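Local coordinates for protein MCG133388, isoform CRA_f (Mus musculus, PDB 4ZPO) that probably acts as a calcium-dependent cell-adhesion protein and may help to establish and maintain specific neuronal connections in the brain, at residues 42-46 with 57-61; 73-77 with 89-94; 216-222 with 305-311. All blocks are in the same frame, centred on the assembly; numbering follows the deposited sequence.

Interaction 1 of 3, residues 42-46 with 57-61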
# COMPACT_ATOMS: atom_id res chain seq x y z
N ASN A 42 -33.97 1.47 31.61
CA ASN A 42 -34.73 0.70 30.62
C ASN A 42 -35.45 1.60 29.62
O ASN A 42 -35.61 1.24 28.46
CB ASN A 42 -35.74 -0.20 31.32
CG ASN A 42 -35.09 -1.17 32.29
OD1 ASN A 42 -34.73 -0.80 33.40
ND2 ASN A 42 -34.95 -2.42 31.87
N GLY A 43 -35.86 2.77 30.09
CA GLY A 43 -36.60 3.71 29.25
C GLY A 43 -35.70 4.66 28.47
O GLY A 43 -36.19 5.61 27.87
N ARG A 44 -34.40 4.39 28.48
CA ARG A 44 -33.45 5.21 27.74
C ARG A 44 -33.67 5.09 26.24
O ARG A 44 -33.68 6.09 25.52
CB ARG A 44 -32.01 4.83 28.10
CG ARG A 44 -30.96 5.56 27.28
CD ARG A 44 -29.56 5.09 27.62
NE ARG A 44 -29.18 5.43 28.98
CZ ARG A 44 -28.58 6.57 29.33
NH1 ARG A 44 -28.31 7.48 28.41
NH2 ARG A 44 -28.27 6.80 30.60
N TYR A 45 -33.86 3.86 25.77
CA TYR A 45 -34.05 3.60 24.35
C TYR A 45 -35.47 3.18 24.02
O TYR A 45 -35.86 3.15 22.85
CB TYR A 45 -33.07 2.53 23.86
CG TYR A 45 -31.61 2.91 23.99
CD1 TYR A 45 -31.03 3.84 23.14
CD2 TYR A 45 -30.81 2.33 24.97
CE1 TYR A 45 -29.69 4.19 23.25
CE2 TYR A 45 -29.47 2.67 25.09
CZ TYR A 45 -28.92 3.60 24.23
OH TYR A 45 -27.59 3.94 24.36
N PHE A 46 -36.25 2.85 25.04
CA PHE A 46 -37.61 2.35 24.82
C PHE A 46 -38.67 3.13 25.59
O PHE A 46 -38.37 3.88 26.52
CB PHE A 46 -37.70 0.87 25.20
CG PHE A 46 -36.77 -0.01 24.41
CD1 PHE A 46 -37.01 -0.26 23.07
CD2 PHE A 46 -35.67 -0.60 25.01
CE1 PHE A 46 -36.16 -1.07 22.34
CE2 PHE A 46 -34.82 -1.41 24.29
CZ PHE A 46 -35.07 -1.65 22.95
N VAL A 57 -39.62 2.39 20.16
CA VAL A 57 -38.29 2.98 20.24
C VAL A 57 -38.36 4.42 20.73
O VAL A 57 -38.99 5.27 20.09
CB VAL A 57 -37.58 2.94 18.87
CG1 VAL A 57 -36.23 3.62 18.96
CG2 VAL A 57 -37.44 1.50 18.40
N SER A 58 -37.73 4.69 21.87
CA SER A 58 -37.72 6.04 22.44
C SER A 58 -36.66 6.91 21.79
O SER A 58 -36.93 8.04 21.38
CB SER A 58 -37.50 5.98 23.95
OG SER A 58 -37.31 7.27 24.49
N GLN A 59 -35.44 6.38 21.70
CA GLN A 59 -34.33 7.09 21.08
C GLN A 59 -33.66 6.21 20.04
O GLN A 59 -33.63 4.98 20.18
CB GLN A 59 -33.32 7.54 22.14
CG GLN A 59 -32.23 8.45 21.62
CD GLN A 59 -31.16 8.73 22.66
OE1 GLN A 59 -31.27 8.32 23.81
NE2 GLN A 59 -30.10 9.43 22.25
N LYS A 60 -33.12 6.83 18.99
CA LYS A 60 -32.45 6.10 17.92
C LYS A 60 -31.32 5.23 18.47
O LYS A 60 -30.45 5.70 19.20
CB LYS A 60 -31.90 7.08 16.88
CG LYS A 60 -31.64 6.48 15.51
CD LYS A 60 -31.33 7.55 14.48
CE LYS A 60 -31.11 6.96 13.10
NZ LYS A 60 -30.77 8.00 12.10
N ILE A 61 -31.36 3.94 18.12
CA ILE A 61 -30.43 2.96 18.69
C ILE A 61 -29.29 2.63 17.74
O ILE A 61 -29.50 2.28 16.58
CB ILE A 61 -31.16 1.65 19.05
CG1 ILE A 61 -32.23 1.92 20.12
CG2 ILE A 61 -30.18 0.60 19.52
CD1 ILE A 61 -33.06 0.70 20.46
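Ile61 reaches over to two aromatic residues, Tyr45 and Phe46, and meets each in a different manner. Its CG1 lies 3.8 Å from CD1 of the Tyr45 ring, coming in obliquely, while its CD1 ends 4.0 Å from CZ of Phe46, where the two side chains stand at about a right angle. The isoleucine does this by placing CG1 anti to its own carbonyl carbon (chi1 -62°) and then running on extended, which brings CD1 within 3.9 Å of Tyr45 CB as well. Tyr45 CB in turn sits over one face of the Phe46 ring, towards its rim, and Arg44 CG lies over a face of the Tyr45 ring. The carbonyl oxygens of Gln59 and Lys60 lie at the tyrosine's edge, near its plane. Beside this apolar group the backbones are joined through Tyr45 O, which accepts Ser58 N at 2.6 Å, the donor standing above the carbonyl plane, and Gln59 N weakly at 3.5 Å. Phe46 and Val57 form a non-hydrogen-bonded antiparallel pair with diverging side chains. Behind them, Phe46 packs on Val77 and Val92, and Ile61 on Ile94, in the core of the first cadherin repeat. The aromatic rings and Ile61 thus meet by apolar contact alone, and the hydrogen bonds between the segments are made by backbone atoms at Tyr45 O; the calcium ligands Asp62 and Glu64 follow closely in the chain.

Interaction 2 of 3, residues 73-77 with 89-94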
# COMPACT_ATOMS: atom_id res chain seq x y z
N CYS A 73 -26.95 -9.06 19.41
CA CYS A 73 -27.20 -7.96 20.32
C CYS A 73 -28.54 -8.15 21.03
O CYS A 73 -29.59 -7.91 20.44
CB CYS A 73 -27.17 -6.62 19.58
SG CYS A 73 -27.20 -5.16 20.64
N LEU A 74 -28.49 -8.58 22.28
CA LEU A 74 -29.70 -8.83 23.06
C LEU A 74 -29.87 -7.79 24.16
O LEU A 74 -29.16 -7.82 25.17
CB LEU A 74 -29.66 -10.24 23.67
CG LEU A 74 -30.30 -11.39 22.88
CD1 LEU A 74 -31.81 -11.23 22.84
CD2 LEU A 74 -29.74 -11.48 21.46
N LEU A 75 -30.82 -6.88 23.96
CA LEU A 75 -31.07 -5.82 24.93
C LEU A 75 -32.15 -6.23 25.92
O LEU A 75 -33.31 -6.38 25.54
CB LEU A 75 -31.46 -4.53 24.22
CG LEU A 75 -30.85 -3.24 24.77
CD1 LEU A 75 -29.33 -3.31 24.70
CD2 LEU A 75 -31.36 -2.03 24.01
N PRO A 76 -31.77 -6.43 27.19
CA PRO A 76 -32.71 -6.86 28.23
C PRO A 76 -33.46 -5.70 28.89
O PRO A 76 -32.83 -4.76 29.39
CB PRO A 76 -31.81 -7.57 29.24
CG PRO A 76 -30.51 -6.84 29.13
CD PRO A 76 -30.39 -6.36 27.70
N VAL A 77 -34.78 -5.76 28.88
CA VAL A 77 -35.59 -4.77 29.58
C VAL A 77 -36.50 -5.45 30.60
O VAL A 77 -36.78 -6.65 30.49
CB VAL A 77 -36.44 -3.92 28.62
CG1 VAL A 77 -35.55 -3.03 27.77
CG2 VAL A 77 -37.30 -4.81 27.75
N ARG A 89 -39.22 -10.62 32.07
CA ARG A 89 -38.01 -10.33 31.32
C ARG A 89 -38.29 -10.29 29.82
O ARG A 89 -38.82 -11.25 29.26
CB ARG A 89 -36.92 -11.37 31.62
CG ARG A 89 -35.67 -11.20 30.77
CD ARG A 89 -34.58 -12.19 31.19
NE ARG A 89 -33.40 -12.09 30.33
CZ ARG A 89 -32.40 -11.24 30.53
NH1 ARG A 89 -32.44 -10.39 31.55
NH2 ARG A 89 -31.37 -11.22 29.70
N VAL A 90 -37.94 -9.18 29.18
CA VAL A 90 -38.14 -9.04 27.75
C VAL A 90 -36.81 -8.82 27.04
O VAL A 90 -36.07 -7.88 27.35
CB VAL A 90 -39.09 -7.87 27.42
CG1 VAL A 90 -39.30 -7.76 25.92
CG2 VAL A 90 -40.41 -8.05 28.14
N GLU A 91 -36.50 -9.69 26.08
CA GLU A 91 -35.26 -9.59 25.33
C GLU A 91 -35.49 -9.07 23.92
O GLU A 91 -36.03 -9.77 23.07
CB GLU A 91 -34.56 -10.95 25.28
CG GLU A 91 -34.14 -11.49 26.64
CD GLU A 91 -33.40 -12.80 26.54
OE1 GLU A 91 -33.30 -13.35 25.43
OE2 GLU A 91 -32.90 -13.28 27.58
N VAL A 92 -35.09 -7.82 23.69
CA VAL A 92 -35.24 -7.20 22.38
C VAL A 92 -33.93 -7.27 21.60
O VAL A 92 -32.94 -6.64 21.96
CB VAL A 92 -35.67 -5.73 22.50
CG1 VAL A 92 -35.78 -5.10 21.13
CG2 VAL A 92 -36.99 -5.62 23.25
N GLU A 93 -33.94 -8.05 20.52
CA GLU A 93 -32.75 -8.21 19.69
C GLU A 93 -32.59 -7.02 18.75
O GLU A 93 -33.53 -6.62 18.06
CB GLU A 93 -32.82 -9.51 18.89
CG GLU A 93 -31.56 -9.80 18.07
CD GLU A 93 -31.66 -11.09 17.28
OE1 GLU A 93 -32.77 -11.63 17.16
OE2 GLU A 93 -30.61 -11.56 16.79
N ILE A 94 -31.38 -6.47 18.71
CA ILE A 94 -31.07 -5.35 17.82
C ILE A 94 -30.44 -5.87 16.54
O ILE A 94 -29.26 -6.21 16.51
CB ILE A 94 -30.13 -4.34 18.49
CG1 ILE A 94 -30.58 -4.03 19.92
CG2 ILE A 94 -30.06 -3.06 17.66
CD1 ILE A 94 -31.93 -3.35 20.00
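Val77 and Val90 lie side by side on one face of the sheet, at the apolar centre, their side chains crossing at a slant with CG2 of Val77 3.6 Å from CB of Val90. That methyl lies between the backbone N and the carbonyl carbon of its own residue, which turns it towards the partner strand. Leu75 and Val92 are on the same face, and Leu75 CD2 comes to 4.3 Å from Ile94 CD1. Further along, Cys73 SG rests 3.6 Å from Ile94 CG1 and is tied to Cys67 by a disulfide. Segments 73-77 and 89-94 are the two arms of a beta hairpin, the F and G strands of the cadherin sandwich, and strand 86-95 pairs on its other side, in parallel, with strand 2-7. Leu75 and Val92 exchange two backbone hydrogen bonds, as do Val77 and Val90; Val77 N to Val90 O is nearly straight (178°). Pro76, opposite Glu91, is in a non-hydrogen-bonded pair, where the missing N-H costs no bond across the hairpin. On that outer face Pro76 CB lies 3.7 Å from Arg89 NH1. Glu91 OE2 takes Arg89 NE on its anti lone pair at 3.0 Å, in the guanidinium plane, and OE1 makes a salt bridge with Arg3 NH1. With an alanine here, Arg89 and Arg3 would probably both lose this carboxylate partner, and the Arg89 guanidinium could turn away from Pro76. Leu74 spans two glutamates, its CD1 3.7 Å from Glu91 CB and its CD2 4.2 Å from Glu93 CG.

Interaction 3 of 3, residues 216-222 with 305-311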
# COMPACT_ATOMS: atom_id res chain seq x y z
N SER A 216 31.25 1.47 -29.19
CA SER A 216 32.02 0.32 -28.71
C SER A 216 33.44 0.37 -29.26
O SER A 216 34.40 0.02 -28.56
CB SER A 216 31.34 -0.98 -29.13
OG SER A 216 32.06 -2.11 -28.67
N VAL A 217 33.58 0.80 -30.50
CA VAL A 217 34.88 0.95 -31.14
C VAL A 217 34.96 2.28 -31.89
O VAL A 217 34.08 2.60 -32.69
CB VAL A 217 35.17 -0.20 -32.13
CG1 VAL A 217 36.42 0.09 -32.95
CG2 VAL A 217 35.31 -1.52 -31.38
N LEU A 218 36.01 3.05 -31.62
CA LEU A 218 36.21 4.33 -32.29
C LEU A 218 37.54 4.36 -33.04
O LEU A 218 38.58 4.04 -32.47
CB LEU A 218 36.14 5.48 -31.29
CG LEU A 218 34.84 6.28 -31.27
CD1 LEU A 218 34.81 7.24 -30.10
CD2 LEU A 218 34.68 7.03 -32.58
N ARG A 219 37.48 4.74 -34.31
CA ARG A 219 38.68 4.85 -35.12
C ARG A 219 38.90 6.29 -35.58
O ARG A 219 38.08 6.85 -36.31
CB ARG A 219 38.60 3.92 -36.34
CG ARG A 219 39.81 4.00 -37.26
CD ARG A 219 39.63 3.14 -38.50
NE ARG A 219 39.43 1.73 -38.16
CZ ARG A 219 39.25 0.77 -39.06
NH1 ARG A 219 39.23 1.06 -40.35
NH2 ARG A 219 39.08 -0.49 -38.67
N VAL A 220 40.00 6.88 -35.13
CA VAL A 220 40.35 8.24 -35.53
C VAL A 220 41.76 8.29 -36.11
O VAL A 220 42.53 7.34 -35.97
CB VAL A 220 40.25 9.23 -34.36
CG1 VAL A 220 38.81 9.35 -33.88
CG2 VAL A 220 41.17 8.80 -33.22
N GLY A 221 42.09 9.40 -36.74
CA GLY A 221 43.41 9.58 -37.32
C GLY A 221 43.98 10.95 -37.02
O GLY A 221 43.27 11.96 -37.08
N LEU A 222 45.27 10.99 -36.70
CA LEU A 222 45.95 12.26 -36.45
C LEU A 222 47.16 12.40 -37.36
O LEU A 222 47.83 11.41 -37.68
CB LEU A 222 46.36 12.37 -34.97
CG LEU A 222 47.69 11.78 -34.50
CD1 LEU A 222 47.95 12.17 -33.05
CD2 LEU A 222 47.73 10.28 -34.66
N CYS A 305 35.72 0.89 -24.12
CA CYS A 305 35.78 1.44 -25.47
C CYS A 305 37.20 1.33 -26.01
O CYS A 305 38.14 1.85 -25.42
CB CYS A 305 35.33 2.90 -25.48
SG CYS A 305 35.43 3.70 -27.09
N VAL A 306 37.34 0.65 -27.14
CA VAL A 306 38.64 0.53 -27.79
C VAL A 306 38.82 1.63 -28.83
O VAL A 306 38.03 1.73 -29.77
CB VAL A 306 38.83 -0.84 -28.45
CG1 VAL A 306 40.10 -0.86 -29.27
CG2 VAL A 306 38.85 -1.94 -27.39
N ILE A 307 39.85 2.45 -28.66
CA ILE A 307 40.12 3.54 -29.58
C ILE A 307 41.29 3.22 -30.50
O ILE A 307 42.41 3.01 -30.04
CB ILE A 307 40.40 4.85 -28.84
CG1 ILE A 307 39.21 5.22 -27.95
CG2 ILE A 307 40.70 5.97 -29.82
CD1 ILE A 307 39.38 6.53 -27.23
N GLN A 308 41.03 3.20 -31.80
CA GLN A 308 42.07 2.95 -32.79
C GLN A 308 42.60 4.26 -33.36
O GLN A 308 41.87 5.01 -34.01
CB GLN A 308 41.53 2.06 -33.91
CG GLN A 308 41.17 0.65 -33.46
CD GLN A 308 40.58 -0.19 -34.58
OE1 GLN A 308 40.03 0.34 -35.55
NE2 GLN A 308 40.69 -1.50 -34.45
N VAL A 309 43.87 4.53 -33.10
CA VAL A 309 44.50 5.76 -33.55
C VAL A 309 45.44 5.51 -34.72
O VAL A 309 46.45 4.82 -34.58
CB VAL A 309 45.29 6.44 -32.41
CG1 VAL A 309 45.96 7.70 -32.91
CG2 VAL A 309 44.37 6.74 -31.24
N ASP A 310 45.11 6.07 -35.88
CA ASP A 310 45.92 5.91 -37.08
C ASP A 310 46.77 7.15 -37.34
O ASP A 310 46.31 8.28 -37.18
CB ASP A 310 45.04 5.62 -38.29
CG ASP A 310 45.80 5.66 -39.60
OD1 ASP A 310 46.43 4.64 -39.96
OD2 ASP A 310 45.77 6.71 -40.27
N VAL A 311 48.02 6.94 -37.73
CA VAL A 311 48.92 8.05 -38.04
C VAL A 311 49.72 7.78 -39.31
O VAL A 311 49.34 8.24 -40.39
CB VAL A 311 49.90 8.32 -36.88
CG1 VAL A 311 50.72 7.08 -36.58
CG2 VAL A 311 50.81 9.49 -37.21
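Leu222 packs against Val309 and Val311 where the apolar packing is tightest: its CD2 lies 3.6 Å from Val309 CG1 and 3.7 Å from Val311 CB. A chi1 of 86° holds its CG between the backbone N and the carbonyl carbon, and the chain beyond is extended, which carries CD2 over to the neighbouring strand. On the face that bears Leu218, Val220, Ile307 and Val309, Val220 is more loosely fitted, its CG2 4.3 Å from Val309 CG2. Leu218 and Ile307 find their packing on Leu233 of strand 231-238, across the sandwich. The other face, bearing Val217, Arg219, Val306, Gln308 and Asp310, is more open to solvent. Here Gln308 OE1 receives Arg219 NE at 3.0 Å, nearly along the C=O axis and at the edge of the guanidinium, with a weaker bond from NH2; the guanidinium and amide planes are 28° apart. Between the faces runs parallel pairing of a cadherin repeat's edge strand with its last strand. Leu218 and Val220 each use both N and O, giving bonds such as Gln308 N to Leu218 O at 2.7 Å and Asp310 N to Val220 O at 2.9 Å. The join therefore rests on backbone bonds backed by hydrocarbon, while the polar side-chain link on the solvent side pairs a cation with a neutral amide, so no opposite charge answers Arg219 across the strands.

This chain comprises the first three extracellular cadherin repeats, EC1-3, of a longer membrane protein. Going from the N terminus, interaction 1 closes a short loop that holds strands 46-48 and 54-57, and it ends before interaction 2 begins. Interaction 2 closes the hairpin of strands 74-81 and 86-95. The two come in series, neither enclosing nor crossing the other, yet they touch: Phe46 CE2 is 3.5 Å from Leu75 CD2, so the loop lies against the hairpin inside the first repeat. Interaction 3 follows much later and closes a far longer loop, 82 residues, joining the early and final strands of the third repeat. Its centre lies about 94 Å from the centres of the other two.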